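PDB 3LLV: exopolyphosphatase-related protein from Archaeoglobus fulgidus, which probably binds NAD(P) or a related nucleotide through this amino-terminal Rossmann-type domain of a longer protein that may bind nucleic acids. Local coordinates for residues K108-E111 / F112-G116; V123-A126 / V127-A130. All blocks are in the same frame, centred on the assembly; numbering follows the deposited sequence.

Contact 1. Residues K108-E111 / F112-G116; sequences KKEE and FEEAG
The backbone N-H groups of F112, E113, E114 and A115 each donate to the carbonyl oxygen four residues back, from K108 O to E111 O, the shortest bond being E114 N to E110 O at 2.8 Å. At the ring of F112, K108 O sits at the edge and in plane, 3.2 Å from CD2, while E111 lies alongside with its CG 4.0 Å from the same CD2. The ring also packs on V101, V103, V120 and L85, which sets this short helix into the beta-alpha-beta crossover between strands 99-103 and 119-122; a Schellman motif ends it at G116. Beside strand 119-122, where both touch V120, K109 and E113 approach at a slant. K109 runs out fully extended, its CG opposite the backbone N (chi1 -176°), which brings CE within 3.2 Å of E113 OE2, but NZ stays 4.2 Å off, too far for a salt bridge. E110 OE1 lies 3.4 Å from E113 OE1 and E110 OE2 3.3 Å from E114 OE1, like charges with each pair of carboxylate planes nearly perpendicular. An alanine in place of E113 would be likely to leave K109 without this nearby negative charge and its aliphatic chain less covered.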
loop_
_atom_site.group_PDB
_atom_site.type_symbol
_atom_site.label_atom_id
_atom_site.label_comp_id
_atom_site.label_asym_id
_atom_site.label_seq_id
_atom_site.Cartn_x
_atom_site.Cartn_y
_atom_site.Cartn_z
ATOM N N LYS A 108 -9.129 -15.344 0.759
ATOM C CA LYS A 108 -8.714 -14.601 -0.438
ATOM C C LYS A 108 -7.213 -14.530 -0.640
ATOM O O LYS A 108 -6.764 -14.015 -1.659
ATOM C CB LYS A 108 -9.340 -13.189 -0.441
ATOM C CG LYS A 108 -10.876 -13.229 -0.476
ATOM C CD LYS A 108 -11.506 -11.857 -0.623
ATOM C CE LYS A 108 -13.043 -12.018 -0.630
ATOM N NZ LYS A 108 -13.800 -10.752 -0.828
ATOM N N LYS A 109 -6.424 -15.070 0.292
ATOM C CA LYS A 109 -4.966 -14.937 0.202
ATOM C C LYS A 109 -4.442 -15.490 -1.138
ATOM O O LYS A 109 -3.646 -14.838 -1.825
ATOM C CB LYS A 109 -4.260 -15.590 1.411
ATOM C CG LYS A 109 -2.748 -15.397 1.430
ATOM C CD LYS A 109 -2.111 -16.061 2.651
ATOM C CE LYS A 109 -0.599 -16.216 2.499
ATOM N NZ LYS A 109 0.037 -16.955 3.629
ATOM N N GLU A 110 -4.905 -16.683 -1.500
ATOM C CA GLU A 110 -4.403 -17.377 -2.685
ATOM C C GLU A 110 -4.641 -16.587 -3.965
ATOM O O GLU A 110 -3.734 -16.464 -4.791
ATOM C CB GLU A 110 -5.001 -18.780 -2.811
ATOM C CG GLU A 110 -4.448 -19.583 -4.007
ATOM C CD GLU A 110 -2.921 -19.765 -3.982
ATOM O OE1 GLU A 110 -2.301 -19.634 -2.897
ATOM O OE2 GLU A 110 -2.336 -20.057 -5.057
ATOM N N GLU A 111 -5.848 -16.042 -4.118
ATOM C CA GLU A 111 -6.139 -15.237 -5.308
ATOM C C GLU A 111 -5.259 -13.985 -5.412
ATOM O O GLU A 111 -4.902 -13.579 -6.523
ATOM C CB GLU A 111 -7.625 -14.907 -5.444
ATOM C CG GLU A 111 -8.135 -13.844 -4.513
ATOM C CD GLU A 111 -9.615 -13.524 -4.733
ATOM O OE1 GLU A 111 -10.164 -12.743 -3.932
ATOM O OE2 GLU A 111 -10.231 -14.038 -5.694
ATOM N N PHE A 112 -4.878 -13.396 -4.271
ATOM C CA PHE A 112 -3.949 -12.268 -4.304
ATOM C C PHE A 112 -2.549 -12.729 -4.730
ATOM O O PHE A 112 -1.879 -12.059 -5.532
ATOM C CB PHE A 112 -3.930 -11.523 -2.966
ATOM C CG PHE A 112 -5.064 -10.542 -2.811
ATOM C CD1 PHE A 112 -4.881 -9.193 -3.141
ATOM C CD2 PHE A 112 -6.310 -10.970 -2.390
ATOM C CE1 PHE A 112 -5.925 -8.303 -3.022
ATOM C CE2 PHE A 112 -7.364 -10.087 -2.259
ATOM C CZ PHE A 112 -7.170 -8.734 -2.586
ATOM N N GLU A 113 -2.128 -13.877 -4.226
ATOM C CA GLU A 113 -0.852 -14.444 -4.651
ATOM C C GLU A 113 -0.872 -14.740 -6.150
ATOM O O GLU A 113 0.051 -14.353 -6.869
ATOM C CB GLU A 113 -0.473 -15.667 -3.786
ATOM C CG GLU A 113 -0.250 -15.205 -2.329
ATOM C CD GLU A 113 0.238 -16.285 -1.415
ATOM O OE1 GLU A 113 0.096 -17.472 -1.767
ATOM O OE2 GLU A 113 0.760 -15.937 -0.331
ATOM N N GLU A 114 -1.957 -15.358 -6.626
ATOM C CA GLU A 114 -2.120 -15.677 -8.056
ATOM C C GLU A 114 -2.122 -14.432 -8.952
ATOM O O GLU A 114 -1.640 -14.468 -10.104
ATOM C CB GLU A 114 -3.391 -16.500 -8.266
ATOM C CG GLU A 114 -3.274 -17.911 -7.701
ATOM C CD GLU A 114 -4.600 -18.691 -7.682
ATOM O OE1 GLU A 114 -4.543 -19.925 -7.493
ATOM O OE2 GLU A 114 -5.689 -18.080 -7.826
ATOM N N ALA A 115 -2.667 -13.344 -8.421
ATOM C CA ALA A 115 -2.702 -12.064 -9.149
ATOM C C ALA A 115 -1.400 -11.258 -9.057
ATOM O O ALA A 115 -1.315 -10.153 -9.611
ATOM C CB ALA A 115 -3.899 -11.233 -8.688
ATOM N N GLY A 116 -0.394 -11.807 -8.382
ATOM C CA GLY A 116 0.949 -11.240 -8.393
ATOM C C GLY A 116 1.412 -10.493 -7.150
ATOM O O GLY A 116 2.421 -9.778 -7.205
#

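Contact 2. Residues V123-A126 / V127-A130; sequences VADA and VKQA
V127 N donates to V123 O at 2.9 Å, a fairly straight bond (160° at the hydrogen) with the donor nearly in line with the C=O. K128 N on A124 O, Q129 N on D125 O and A130 N on A126 O continue the series with donors tilted by about 26° from the carbonyl plane, the last bond slightly longer at 3.1 Å. CB of Q129 also lies 3.6 Å from D125 O. Between the side chains the polar link is D125 with K128, three residues on. The aspartate and lysine side chains run alongside each other in the same direction, and a bend at chi3 (79°) in the otherwise extended lysine carries NZ to 3.8 Å from D125 OD1, a long salt bridge. The apolar counterpart is V123 with V127, one turn apart, where CG1 of V123 meets CG2 of V127 at 4.2 Å. That methyl of V127 stands beside its own backbone N, anti to the carbonyl carbon, and this places it over the preceding turn, 3.4 Å from V123 O. K128 CB likewise rests against A124 O. V123 also shares a backbone hydrogen bond with V103, tying the start of the helix to a neighbouring strand. Regular i to i+4 bonding with side chains paired at i+3 and i+4 is characteristic of an alpha-helix, here the last helix of this Rossmann-type domain construct, which follows strand 119-122.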
loop_
_atom_site.group_PDB
_atom_site.type_symbol
_atom_site.label_atom_id
_atom_site.label_comp_id
_atom_site.label_asym_id
_atom_site.label_seq_id
_atom_site.Cartn_x
_atom_site.Cartn_y
_atom_site.Cartn_z
ATOM N N VAL A 123 -4.854 -9.302 7.646
ATOM C CA VAL A 123 -5.175 -8.483 8.818
ATOM C C VAL A 123 -5.173 -9.350 10.078
ATOM O O VAL A 123 -4.574 -8.975 11.089
ATOM C CB VAL A 123 -6.465 -7.688 8.614
ATOM C CG1 VAL A 123 -6.863 -6.939 9.909
ATOM C CG2 VAL A 123 -6.207 -6.674 7.504
ATOM N N ALA A 124 -5.767 -10.538 9.984
ATOM C CA ALA A 124 -5.882 -11.408 11.156
ATOM C C ALA A 124 -4.503 -11.820 11.659
ATOM O O ALA A 124 -4.288 -11.889 12.857
ATOM C CB ALA A 124 -6.716 -12.633 10.861
ATOM N N ASP A 125 -3.589 -12.125 10.743
ATOM C CA ASP A 125 -2.194 -12.442 11.123
ATOM C C ASP A 125 -1.492 -11.259 11.804
ATOM O O ASP A 125 -0.779 -11.441 12.796
ATOM C CB ASP A 125 -1.351 -12.838 9.895
ATOM C CG ASP A 125 -1.628 -14.233 9.394
ATOM O OD1 ASP A 125 -2.395 -14.993 10.038
ATOM O OD2 ASP A 125 -1.062 -14.572 8.320
ATOM N N ALA A 126 -1.661 -10.060 11.237
ATOM C CA ALA A 126 -1.077 -8.842 11.794
ATOM C C ALA A 126 -1.594 -8.567 13.213
ATOM O O ALA A 126 -0.835 -8.245 14.133
ATOM C CB ALA A 126 -1.355 -7.655 10.846
ATOM N N VAL A 127 -2.894 -8.761 13.393
ATOM C CA VAL A 127 -3.533 -8.557 14.698
ATOM C C VAL A 127 -3.037 -9.623 15.687
ATOM O O VAL A 127 -2.662 -9.318 16.824
ATOM C CB VAL A 127 -5.061 -8.561 14.566
ATOM C CG1 VAL A 127 -5.743 -8.676 15.945
ATOM C CG2 VAL A 127 -5.518 -7.238 13.883
ATOM N N LYS A 128 -3.031 -10.885 15.249
ATOM C CA LYS A 128 -2.530 -11.960 16.104
ATOM C C LYS A 128 -1.106 -11.633 16.582
ATOM O O LYS A 128 -0.830 -11.726 17.766
ATOM C CB LYS A 128 -2.551 -13.279 15.337
ATOM C CG LYS A 128 -1.953 -14.495 16.063
ATOM C CD LYS A 128 -1.893 -15.701 15.115
ATOM C CE LYS A 128 -0.705 -15.622 14.159
ATOM N NZ LYS A 128 -0.809 -16.608 13.077
ATOM N N GLN A 129 -0.213 -11.240 15.669
ATOM C CA GLN A 129 1.176 -10.994 16.054
ATOM C C GLN A 129 1.293 -9.829 17.031
ATOM O O GLN A 129 2.100 -9.866 17.959
ATOM C CB GLN A 129 2.101 -10.803 14.832
ATOM C CG GLN A 129 2.808 -12.112 14.432
ATOM C CD GLN A 129 3.454 -12.840 15.634
ATOM O OE1 GLN A 129 4.224 -12.245 16.408
ATOM N NE2 GLN A 129 3.107 -14.117 15.808
ATOM N N ALA A 130 0.449 -8.819 16.849
ATOM C CA ALA A 130 0.425 -7.680 17.766
ATOM C C ALA A 130 0.033 -8.108 19.185
ATOM O O ALA A 130 0.693 -7.713 20.168
ATOM C CB ALA A 130 -0.486 -6.551 17.225
#

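Strand 119-122 joins the two contacts: helix 109-114 of contact 1 leads into it, and helix 123-137 of contact 2 starts directly after it. They follow in series along the chain, with centres 19 Å apart and nearest atoms about 5 Å apart, without touching. V103 is common ground, since F112 and K108 of contact 1 pack on it and V123 of contact 2 bonds to its backbone. Contact 1 packs on the sheet with F112, its one buried residue, helped by K108, K109 and E113, whereas contact 2, with no buried residue, belongs to a helix that projects from the outermost strand 119-122. Their centres lie about 15 and 17 Å from that of the chain.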